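Local coordinates for Polyphosphate:AMP phosphotransferase (Pseudomonas aeruginosa PAO1, PDB 3CZP), which transfers a phosphate from inorganic polyphosphate to AMP to make ADP, and less efficiently to GMP, as a magnesium-dependent homodimer, at residues 455-460 / 467-472; 260-265 / 408-413; 371-374 / 378-381. All coordinates share one frame; numbering follows the deposited sequence. Where two conformers were deposited one is given.

Contact 1 (455-460 / 467-472); sequences DMVDRT and WTLVEA
Trp-467 lays one face of its indole against Met-456 and Val-457 and turns its N-H edge to Thr-460. Met-456 is selenomethionine in the deposited chain. Its side chain runs straight from CA and then bends at the last torsion (chi3 83°), which brings the terminal methyl over the ring. Met-456 CE stands 3.8 Å from the centroid of the six-membered ring of Trp-467, a CH-pi contact. Met-456 SE approaches more obliquely and reaches Trp-467 CZ2 at 3.6 Å, a Met-aromatic contact. Val-457 CG2 covers the five-membered end of the same face, 4.1 Å from Trp-467 CG. That methyl also meets Leu-469 CD2 at 3.9 Å.

The polar edge is fixed separately. Trp-467 NE1 donates to Thr-460 OG1, 3.0 Å away and close to the indole plane. Thr-460 OG1 in turn donates to Met-456 O over 2.7 Å. The hydroxyl therefore links the indole to the last turn of the helix, and Met-456 O takes a second bond from Thr-460 N.

Further out, Tyr-368 meets Trp-467 edge-to-face, and Lys-408 NZ bonds to Thr-460 O. The contact joins the end of helix 446-460 to edge strand 467-471. This is the return from helix to parallel strand of a beta-alpha-beta crossover, as in P-loop kinase folds.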
ATOM      1  N   ASP A 455      12.692  24.015  20.348  1.00 31.91           N
ATOM      2  CA  ASP A 455      11.628  23.289  21.017  1.00 32.98           C
ATOM      3  C   ASP A 455      11.619  21.842  20.673  1.00 32.99           C
ATOM      4  O   ASP A 455      11.412  20.999  21.553  1.00 34.00           O
ATOM      5  CB  ASP A 455      10.264  23.872  20.673  1.00 33.27           C
ATOM      6  CG  ASP A 455      10.082  25.236  21.223  1.00 33.49           C
ATOM      7  OD1 ASP A 455      10.857  25.627  22.132  1.00 35.28           O
ATOM      8  OD2 ASP A 455       9.146  25.921  20.782  1.00 36.83           O
HETATM    9  N   MSE A 456      11.814  21.555  19.389  1.00 33.33           N
HETATM   10  CA  MSE A 456      11.872  20.200  18.895  1.00 33.77           C
HETATM   11  C   MSE A 456      12.930  19.404  19.638  1.00 33.07           C
HETATM   12  O   MSE A 456      12.658  18.365  20.193  1.00 33.21           O
HETATM   13  CB  MSE A 456      12.196  20.205  17.391  1.00 33.35           C
HETATM   14  CG  MSE A 456      12.507  18.849  16.779  1.00 34.28           C
HETATM   15 SE   MSE A 456      12.754  19.101  14.857  0.80 39.26          SE
HETATM   16  CE  MSE A 456      14.592  19.651  14.923  1.00 30.86           C
ATOM     17  N   VAL A 457      14.148  19.919  19.645  1.00 33.66           N
ATOM     18  CA  VAL A 457      15.270  19.281  20.337  1.00 33.47           C
ATOM     19  C   VAL A 457      15.019  19.121  21.855  1.00 33.13           C
ATOM     20  O   VAL A 457      15.165  18.020  22.418  1.00 33.20           O
ATOM     21  CB  VAL A 457      16.600  20.044  20.020  1.00 34.03           C
ATOM     22  CG1 VAL A 457      17.798  19.454  20.825  1.00 32.77           C
ATOM     23  CG2 VAL A 457      16.857  20.001  18.507  1.00 34.81           C
ATOM     24  N   ASP A 458      14.587  20.180  22.524  1.00 32.60           N
ATOM     25  CA  ASP A 458      14.174  20.045  23.905  1.00 32.62           C
ATOM     26  C   ASP A 458      13.134  18.950  24.176  1.00 32.42           C
ATOM     27  O   ASP A 458      13.253  18.195  25.145  1.00 31.68           O
ATOM     28  CB  ASP A 458      13.575  21.356  24.389  1.00 34.02           C
ATOM     29  CG  ASP A 458      13.094  21.271  25.810  1.00 37.16           C
ATOM     30  OD1 ASP A 458      13.955  21.090  26.713  1.00 41.71           O
ATOM     31  OD2 ASP A 458      11.863  21.392  26.033  1.00 44.17           O
ATOM     32  N   ARG A 459      12.098  18.862  23.338  1.00 32.03           N
ATOM     33  CA  ARG A 459      10.959  18.007  23.649  0.50 31.63           C
ATOM     34  C   ARG A 459      11.112  16.578  23.087  1.00 31.41           C
ATOM     35  O   ARG A 459      10.436  15.653  23.537  1.00 31.15           O
ATOM     36  CB  ARG A 459       9.668  18.651  23.131  0.50 31.64           C
ATOM     37  CG  ARG A 459       9.540  20.168  23.365  0.50 32.95           C
ATOM     38  CD  ARG A 459       8.478  20.589  24.359  0.50 34.44           C
ATOM     39  NE  ARG A 459       7.656  21.658  23.779  0.50 35.99           N
ATOM     40  CZ  ARG A 459       7.888  22.966  23.865  0.50 34.17           C
ATOM     41  NH1 ARG A 459       8.922  23.446  24.555  0.50 36.74           N
ATOM     42  NH2 ARG A 459       7.059  23.805  23.251  0.50 33.67           N
ATOM     43  N   THR A 460      11.976  16.385  22.084  1.00 30.90           N
ATOM     44  CA  THR A 460      12.085  15.061  21.403  1.00 30.85           C
ATOM     45  C   THR A 460      13.521  14.541  21.308  1.00 30.31           C
ATOM     46  O   THR A 460      13.773  13.536  20.672  1.00 29.42           O
ATOM     47  CB  THR A 460      11.458  15.060  19.937  1.00 30.21           C
ATOM     48  OG1 THR A 460      12.177  15.990  19.100  1.00 31.23           O
ATOM     49  CG2 THR A 460       9.948  15.468  19.916  1.00 27.11           C
ATOM     50  N   TRP A 467      18.626  13.821  19.329  1.00 31.25           N
ATOM     51  CA  TRP A 467      18.963  14.663  18.195  1.00 30.80           C
ATOM     52  C   TRP A 467      20.473  14.952  18.100  1.00 31.56           C
ATOM     53  O   TRP A 467      21.082  15.265  19.092  1.00 31.90           O
ATOM     54  CB  TRP A 467      18.239  15.984  18.314  1.00 31.07           C
ATOM     55  CG  TRP A 467      16.902  15.927  17.720  1.00 30.43           C
ATOM     56  CD1 TRP A 467      15.752  15.775  18.378  1.00 29.25           C
ATOM     57  CD2 TRP A 467      16.579  16.020  16.326  1.00 32.75           C
ATOM     58  NE1 TRP A 467      14.717  15.772  17.517  1.00 31.12           N
ATOM     59  CE2 TRP A 467      15.180  15.902  16.234  1.00 31.36           C
ATOM     60  CE3 TRP A 467      17.337  16.198  15.151  1.00 30.85           C
ATOM     61  CZ2 TRP A 467      14.494  15.940  15.016  1.00 30.94           C
ATOM     62  CZ3 TRP A 467      16.674  16.219  13.933  1.00 31.68           C
ATOM     63  CH2 TRP A 467      15.254  16.120  13.864  1.00 30.55           C
ATOM     64  N   THR A 468      21.029  14.896  16.883  1.00 31.47           N
ATOM     65  CA  THR A 468      22.414  15.287  16.609  1.00 31.52           C
ATOM     66  C   THR A 468      22.380  16.530  15.808  1.00 31.90           C
ATOM     67  O   THR A 468      21.840  16.537  14.726  1.00 31.93           O
ATOM     68  CB  THR A 468      23.172  14.222  15.775  1.00 31.44           C
ATOM     69  OG1 THR A 468      23.005  12.956  16.404  1.00 27.60           O
ATOM     70  CG2 THR A 468      24.717  14.567  15.613  1.00 31.59           C
ATOM     71  N   LEU A 469      22.929  17.593  16.380  1.00 31.55           N
ATOM     72  CA  LEU A 469      23.052  18.840  15.699  1.00 32.81           C
ATOM     73  C   LEU A 469      24.375  18.806  14.905  1.00 32.44           C
ATOM     74  O   LEU A 469      25.458  18.667  15.484  1.00 32.71           O
ATOM     75  CB  LEU A 469      22.982  20.022  16.712  1.00 32.32           C
ATOM     76  CG  LEU A 469      21.801  20.010  17.702  1.00 34.22           C
ATOM     77  CD1 LEU A 469      21.970  21.027  18.830  1.00 34.62           C
ATOM     78  CD2 LEU A 469      20.413  20.158  17.007  1.00 37.22           C
ATOM     79  N   VAL A 470      24.273  18.924  13.581  1.00 32.27           N
ATOM     80  CA  VAL A 470      25.442  18.887  12.717  1.00 32.51           C
ATOM     81  C   VAL A 470      25.826  20.319  12.324  1.00 32.59           C
ATOM     82  O   VAL A 470      25.030  21.042  11.772  1.00 33.53           O
ATOM     83  CB  VAL A 470      25.185  17.996  11.479  1.00 33.24           C
ATOM     84  CG1 VAL A 470      26.459  17.892  10.616  1.00 30.26           C
ATOM     85  CG2 VAL A 470      24.677  16.597  11.906  1.00 28.30           C
ATOM     86  N   GLU A 471      27.021  20.735  12.684  1.00 33.07           N
ATOM     87  CA  GLU A 471      27.572  22.058  12.301  1.00 32.26           C
ATOM     88  C   GLU A 471      27.909  21.933  10.821  1.00 31.43           C
ATOM     89  O   GLU A 471      28.850  21.228  10.452  1.00 29.84           O
ATOM     90  CB  GLU A 471      28.834  22.381  13.103  1.00 32.56           C
ATOM     91  CG  GLU A 471      28.667  22.516  14.619  1.00 32.94           C
ATOM     92  CD  GLU A 471      28.627  21.174  15.366  1.00 31.82           C
ATOM     93  OE1 GLU A 471      28.591  20.089  14.743  1.00 30.61           O
ATOM     94  OE2 GLU A 471      28.608  21.233  16.596  1.00 30.06           O
ATOM     95  N   ALA A 472      27.108  22.557   9.966  1.00 31.33           N
ATOM     96  CA  ALA A 472      27.076  22.188   8.537  1.00 31.27           C
ATOM     97  C   ALA A 472      27.600  23.243   7.577  1.00 31.54           C
ATOM     98  O   ALA A 472      27.620  23.026   6.367  1.00 31.66           O
ATOM     99  CB  ALA A 472      25.644  21.759   8.158  1.00 31.44           C
TER

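Contact 2 (260-265 / 408-413); sequences GLLDSL and KFWLAI
The backbones of Leu-262 and Ala-412 stay well apart, with 8.0 Å between Leu-262 CA and Ala-412 CA, so side chains bridge the gap between the short helix 260-263 and strand 404-412. Two apolar touches do this. Leu-262 CD2 comes to 4.1 Å from Trp-410 CD1, meeting the indole obliquely. The two side chains cross at about a right angle. Leu-265 CD1 meets Ala-412 CB at 3.9 Å.

Trp-410 and Ala-412 lie two residues apart on the strand, and both point toward segment 260-265. The indole of Trp-410 has CG anti to the backbone N (chi1 174°), which carries its five-membered ring out to Leu-262. Val-453 of helix 446-460 touches both Leu-262 and Trp-410, and Val-450 adds to the cluster at Leu-262. Phe-409, just before Trp-410 in the chain, packs instead on helix 475-496.

The contact is small, burying 106 Å² in all, and purely apolar. It joins segment 260-265 to the C-terminal end of strand 404-412. That strand belongs to the five-stranded parallel sheet, ordered 2-3-1-4-5, of the second PPK2 domain, a P-loop kinase-type fold.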
ATOM      1  N   GLY A 260      19.256  28.794  22.727  1.00 56.90           N
ATOM      2  CA  GLY A 260      20.631  28.623  23.229  1.00 56.18           C
ATOM      3  C   GLY A 260      21.291  27.296  22.857  1.00 55.72           C
ATOM      4  O   GLY A 260      22.514  27.194  22.900  1.00 55.60           O
ATOM      5  N   LEU A 261      20.484  26.283  22.504  1.00 54.92           N
ATOM      6  CA  LEU A 261      20.991  24.997  21.990  1.00 54.41           C
ATOM      7  C   LEU A 261      21.606  25.186  20.598  1.00 53.87           C
ATOM      8  O   LEU A 261      22.571  24.507  20.240  1.00 54.27           O
ATOM      9  CB  LEU A 261      19.873  23.929  21.886  1.00 54.44           C
ATOM     10  CG  LEU A 261      18.950  23.544  23.067  1.00 55.19           C
ATOM     11  CD1 LEU A 261      17.744  22.657  22.603  1.00 51.05           C
ATOM     12  CD2 LEU A 261      19.718  22.885  24.252  1.00 54.57           C
ATOM     13  N   LEU A 262      21.020  26.105  19.824  1.00 52.66           N
ATOM     14  CA  LEU A 262      21.473  26.418  18.474  1.00 51.61           C
ATOM     15  C   LEU A 262      22.475  27.566  18.466  1.00 50.38           C
ATOM     16  O   LEU A 262      23.443  27.537  17.701  1.00 50.25           O
ATOM     17  CB  LEU A 262      20.276  26.775  17.568  1.00 51.76           C
ATOM     18  CG  LEU A 262      19.225  25.632  17.255  1.00 52.44           C
ATOM     19  CD1 LEU A 262      18.164  26.275  16.306  1.00 52.53           C
ATOM     20  CD2 LEU A 262      19.892  24.346  16.508  1.00 51.16           C
ATOM     21  N   ASP A 263      22.256  28.552  19.328  1.00 49.14           N
ATOM     22  CA  ASP A 263      23.163  29.689  19.439  1.00 48.05           C
ATOM     23  C   ASP A 263      24.521  29.268  19.993  1.00 47.06           C
ATOM     24  O   ASP A 263      25.532  29.927  19.745  1.00 46.69           O
ATOM     25  CB  ASP A 263      22.550  30.780  20.319  1.00 48.01           C
ATOM     26  CG  ASP A 263      21.390  31.487  19.648  1.00 47.43           C
ATOM     27  OD1 ASP A 263      21.447  31.691  18.417  1.00 48.93           O
ATOM     28  OD2 ASP A 263      20.419  31.839  20.351  1.00 48.47           O
ATOM     29  N   SER A 264      24.542  28.171  20.745  1.00 45.60           N
ATOM     30  CA  SER A 264      25.785  27.675  21.340  1.00 45.50           C
ATOM     31  C   SER A 264      26.630  26.759  20.439  1.00 44.63           C
ATOM     32  O   SER A 264      27.752  26.412  20.803  1.00 44.86           O
ATOM     33  CB  SER A 264      25.533  27.006  22.690  1.00 45.59           C
ATOM     34  OG  SER A 264      25.083  25.670  22.542  1.00 47.12           O
ATOM     35  N   LEU A 265      26.136  26.373  19.267  1.00 43.23           N
ATOM     36  CA  LEU A 265      26.986  25.613  18.328  1.00 42.41           C
ATOM     37  C   LEU A 265      28.164  26.413  17.826  1.00 41.74           C
ATOM     38  O   LEU A 265      28.061  27.622  17.599  1.00 41.30           O
ATOM     39  CB  LEU A 265      26.215  25.158  17.095  1.00 42.05           C
ATOM     40  CG  LEU A 265      25.202  24.063  17.360  1.00 39.47           C
ATOM     41  CD1 LEU A 265      24.359  23.887  16.115  1.00 38.92           C
ATOM     42  CD2 LEU A 265      25.960  22.806  17.721  1.00 38.02           C
ATOM     43  N   LYS A 408      18.935  10.893  14.163  1.00 24.18           N
ATOM     44  CA  LYS A 408      18.255  12.122  13.731  1.00 24.00           C
ATOM     45  C   LYS A 408      19.232  13.302  13.602  1.00 23.43           C
ATOM     46  O   LYS A 408      19.920  13.649  14.555  1.00 23.66           O
ATOM     47  CB  LYS A 408      17.183  12.497  14.775  1.00 24.52           C
ATOM     48  CG  LYS A 408      16.010  11.530  14.888  1.00 22.83           C
ATOM     49  CD  LYS A 408      14.954  12.071  15.848  1.00 24.16           C
ATOM     50  CE  LYS A 408      15.363  12.028  17.309  1.00 24.96           C
ATOM     51  NZ  LYS A 408      14.210  12.306  18.315  1.00 20.99           N
ATOM     52  N   PHE A 409      19.274  13.932  12.436  1.00 23.80           N
ATOM     53  CA  PHE A 409      20.225  15.003  12.155  1.00 23.70           C
ATOM     54  C   PHE A 409      19.515  16.332  11.885  1.00 24.58           C
ATOM     55  O   PHE A 409      18.617  16.410  11.057  1.00 25.04           O
ATOM     56  CB  PHE A 409      21.093  14.634  10.918  1.00 24.08           C
ATOM     57  CG  PHE A 409      21.961  13.376  11.099  1.00 23.79           C
ATOM     58  CD1 PHE A 409      23.094  13.391  11.915  1.00 24.78           C
ATOM     59  CD2 PHE A 409      21.631  12.198  10.471  1.00 23.17           C
ATOM     60  CE1 PHE A 409      23.846  12.281  12.091  1.00 23.44           C
ATOM     61  CE2 PHE A 409      22.420  11.082  10.632  1.00 24.25           C
ATOM     62  CZ  PHE A 409      23.516  11.121  11.441  1.00 25.19           C
ATOM     63  N   TRP A 410      19.968  17.387  12.547  1.00 24.93           N
ATOM     64  CA  TRP A 410      19.622  18.726  12.192  1.00 25.50           C
ATOM     65  C   TRP A 410      20.880  19.349  11.679  1.00 26.04           C
ATOM     66  O   TRP A 410      21.809  19.568  12.438  1.00 26.56           O
ATOM     67  CB  TRP A 410      19.103  19.555  13.383  1.00 25.49           C
ATOM     68  CG  TRP A 410      18.900  20.948  12.965  1.00 25.82           C
ATOM     69  CD1 TRP A 410      19.770  22.016  13.142  1.00 27.32           C
ATOM     70  CD2 TRP A 410      17.818  21.451  12.165  1.00 27.04           C
ATOM     71  NE1 TRP A 410      19.254  23.153  12.518  1.00 26.65           N
ATOM     72  CE2 TRP A 410      18.070  22.836  11.921  1.00 25.37           C
ATOM     73  CE3 TRP A 410      16.668  20.866  11.624  1.00 27.40           C
ATOM     74  CZ2 TRP A 410      17.204  23.632  11.177  1.00 28.32           C
ATOM     75  CZ3 TRP A 410      15.800  21.679  10.872  1.00 27.50           C
ATOM     76  CH2 TRP A 410      16.070  23.028  10.651  1.00 26.52           C
ATOM     77  N   LEU A 411      20.917  19.602  10.380  1.00 26.55           N
ATOM     78  CA  LEU A 411      22.074  20.248   9.774  1.00 27.42           C
ATOM     79  C   LEU A 411      21.907  21.757   9.899  1.00 27.89           C
ATOM     80  O   LEU A 411      21.005  22.361   9.307  1.00 28.30           O
ATOM     81  CB  LEU A 411      22.288  19.835   8.307  1.00 27.47           C
ATOM     82  CG  LEU A 411      23.171  18.593   8.090  1.00 28.86           C
ATOM     83  CD1 LEU A 411      22.643  17.369   8.789  1.00 29.22           C
ATOM     84  CD2 LEU A 411      23.305  18.349   6.550  1.00 27.15           C
ATOM     85  N   ALA A 412      22.818  22.360  10.656  1.00 27.73           N
ATOM     86  CA  ALA A 412      22.733  23.778  10.984  1.00 28.12           C
ATOM     87  C   ALA A 412      23.747  24.576  10.155  1.00 28.99           C
ATOM     88  O   ALA A 412      24.918  24.215  10.086  1.00 28.45           O
ATOM     89  CB  ALA A 412      22.947  23.980  12.490  1.00 27.67           C
ATOM     90  N   ILE A 413      23.276  25.653   9.518  1.00 29.06           N
ATOM     91  CA  ILE A 413      24.154  26.610   8.864  1.00 29.13           C
ATOM     92  C   ILE A 413      23.716  28.005   9.303  1.00 30.42           C
ATOM     93  O   ILE A 413      22.586  28.163   9.816  1.00 31.43           O
ATOM     94  CB  ILE A 413      24.169  26.528   7.290  1.00 28.62           C
ATOM     95  CG1 ILE A 413      22.825  26.865   6.671  1.00 28.94           C
ATOM     96  CG2 ILE A 413      24.710  25.176   6.756  1.00 26.06           C
ATOM     97  CD1 ILE A 413      22.783  26.626   5.106  1.00 27.76           C
TER

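Contact 3 (371-374 / 378-381); sequences VLVE and GFCA
Glu-374 and Phe-379 are joined by a C-cap at the end of helix 370-377 that resembles a Schellman motif, with its 6→1 bond and positive-phi glycine. Phe-379 N donates to Glu-374 O over 2.9 Å, reaching back five residues. The donor lies in the carbonyl plane, on a lone pair. Gly-378 N approaches the same oxygen at 2.8 Å, but the bond is weak, with an N-H...O angle of only 124°. Gly-378 is the first residue to leave helical geometry. Its phi is positive, 77°, a value that glycine adopts easily. This turns the chain out of the helix and brings the next N-H back to Glu-374 O.

The tight part of the contact is this backbone grip: one carbonyl oxygen receives one sound N-H bond and one weak one. The side chains pack more loosely around it. Phe-379 CB rests 4.0 Å from Glu-374 CG, an apolar touch beside the cap. The ring of Phe-379 reaches Val-373, where Phe-379 CE2 comes to 4.1 Å from Val-373 CG2. Val-373 CG2 and Glu-374 CA both meet the ring obliquely. Gly-378 and Phe-379 are exposed, so this side belongs to the protein surface.

Cys-380 also lies against the Glu-374 side chain. Beyond it, Ala-381 is the N-cap of helix 382-402, so the segment passes directly from one helix to the next. Glu-374 is extended beyond CG, and its carboxylate forms a salt bridge through OE1 to Arg-370 NE, one turn earlier in the helix. That pairing is its main polar link. Against the same oxygen, Glu-374 OE1, Cys-380 SG makes a plain packing contact at 3.6 Å.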
ATOM      1  N   VAL A 371       6.165  19.872  13.346  1.00 30.02           N
ATOM      2  CA  VAL A 371       6.650  20.835  14.356  1.00 29.67           C
ATOM      3  C   VAL A 371       7.698  21.811  13.806  1.00 30.08           C
ATOM      4  O   VAL A 371       8.250  22.622  14.540  1.00 30.57           O
ATOM      5  CB  VAL A 371       7.215  20.125  15.591  1.00 29.31           C
ATOM      6  CG1 VAL A 371       6.131  19.207  16.177  1.00 26.78           C
ATOM      7  CG2 VAL A 371       8.527  19.394  15.227  1.00 26.30           C
ATOM      8  N   LEU A 372       7.929  21.741  12.495  1.00 30.56           N
ATOM      9  CA  LEU A 372       8.788  22.692  11.802  1.00 29.70           C
ATOM     10  C   LEU A 372       7.942  23.445  10.797  1.00 30.01           C
ATOM     11  O   LEU A 372       7.202  24.340  11.183  1.00 30.92           O
ATOM     12  CB  LEU A 372       9.986  21.967  11.184  1.00 29.39           C
ATOM     13  CG  LEU A 372      11.001  21.326  12.161  1.00 28.97           C
ATOM     14  CD1 LEU A 372      11.986  20.491  11.312  1.00 27.45           C
ATOM     15  CD2 LEU A 372      11.749  22.350  13.097  1.00 30.01           C
ATOM     16  N   VAL A 373       7.993  23.098   9.514  1.00 29.91           N
ATOM     17  CA  VAL A 373       7.212  23.855   8.498  1.00 29.46           C
ATOM     18  C   VAL A 373       5.686  24.014   8.719  1.00 29.18           C
ATOM     19  O   VAL A 373       5.136  25.057   8.407  1.00 28.05           O
ATOM     20  CB  VAL A 373       7.488  23.318   7.054  1.00 29.97           C
ATOM     21  CG1 VAL A 373       7.103  21.819   6.904  1.00 28.43           C
ATOM     22  CG2 VAL A 373       6.810  24.208   6.009  1.00 29.28           C
ATOM     23  N   GLU A 374       4.989  23.001   9.239  1.00 29.74           N
ATOM     24  CA  GLU A 374       3.556  23.140   9.483  1.00 29.88           C
ATOM     25  C   GLU A 374       3.263  24.168  10.573  1.00 29.73           C
ATOM     26  O   GLU A 374       2.331  24.936  10.440  1.00 29.33           O
ATOM     27  CB  GLU A 374       2.916  21.805   9.866  1.00 30.08           C
ATOM     28  CG  GLU A 374       2.988  20.756   8.765  1.00 33.64           C
ATOM     29  CD  GLU A 374       2.155  19.480   9.040  1.00 31.56           C
ATOM     30  OE1 GLU A 374       1.415  19.375  10.032  1.00 32.70           O
ATOM     31  OE2 GLU A 374       2.247  18.574   8.212  1.00 36.70           O
ATOM     32  N   GLY A 378       1.472  27.371   9.420  1.00 32.43           N
ATOM     33  CA  GLY A 378       0.119  27.131   9.901  1.00 32.90           C
ATOM     34  C   GLY A 378      -0.610  26.111   9.058  1.00 33.78           C
ATOM     35  O   GLY A 378      -1.780  26.279   8.750  1.00 34.35           O
ATOM     36  N   PHE A 379       0.066  25.044   8.663  1.00 35.00           N
ATOM     37  CA  PHE A 379      -0.604  24.029   7.887  1.00 35.59           C
ATOM     38  C   PHE A 379      -1.395  23.107   8.817  1.00 36.27           C
ATOM     39  O   PHE A 379      -2.164  22.254   8.353  1.00 36.93           O
ATOM     40  CB  PHE A 379       0.390  23.253   7.016  1.00 35.87           C
ATOM     41  CG  PHE A 379       1.071  24.088   5.946  1.00 35.74           C
ATOM     42  CD1 PHE A 379       0.414  25.153   5.313  1.00 37.43           C
ATOM     43  CD2 PHE A 379       2.357  23.781   5.547  1.00 35.97           C
ATOM     44  CE1 PHE A 379       1.047  25.920   4.306  1.00 35.69           C
ATOM     45  CE2 PHE A 379       3.004  24.542   4.544  1.00 36.59           C
ATOM     46  CZ  PHE A 379       2.337  25.615   3.930  1.00 35.98           C
ATOM     47  N   CYS A 380      -1.168  23.251  10.120  1.00 36.36           N
ATOM     48  CA  CYS A 380      -1.959  22.567  11.143  1.00 36.41           C
ATOM     49  C   CYS A 380      -2.172  23.576  12.297  1.00 36.58           C
ATOM     50  O   CYS A 380      -1.482  24.603  12.355  1.00 37.36           O
ATOM     51  CB  CYS A 380      -1.263  21.277  11.630  1.00 36.15           C
ATOM     52  SG  CYS A 380       0.196  21.558  12.668  1.00 36.97           S
ATOM     53  N   ALA A 381      -3.099  23.270  13.205  1.00 35.94           N
ATOM     54  CA  ALA A 381      -3.425  24.160  14.327  1.00 35.43           C
ATOM     55  C   ALA A 381      -2.364  24.019  15.407  1.00 35.22           C
ATOM     56  O   ALA A 381      -1.715  22.971  15.515  1.00 34.51           O
ATOM     57  CB  ALA A 381      -4.818  23.804  14.902  1.00 34.96           C
TER

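Contacts 1 and 3 and the strand of contact 2 lie in the second PPK2 domain. Contacts 1 and 2 are centred about 6 Å apart and share the sheet through neighbouring strands 467-471 and 404-412. Contact 3 lies about 18 Å from the centre of contact 1 and 20 Å from that of contact 2. Along the chain, contact 3 falls between the two segments of contact 2, and contact 1 follows both. Leu-372 ties them together: its methyls pack on Met-456 of contact 1 and Trp-410 of contact 2. The set thus runs from the sheet through helix 446-460 to helix 370-377, whose C-terminal cap lies at the surface, in a domain whose N-terminal counterpart seems catalytically inactive.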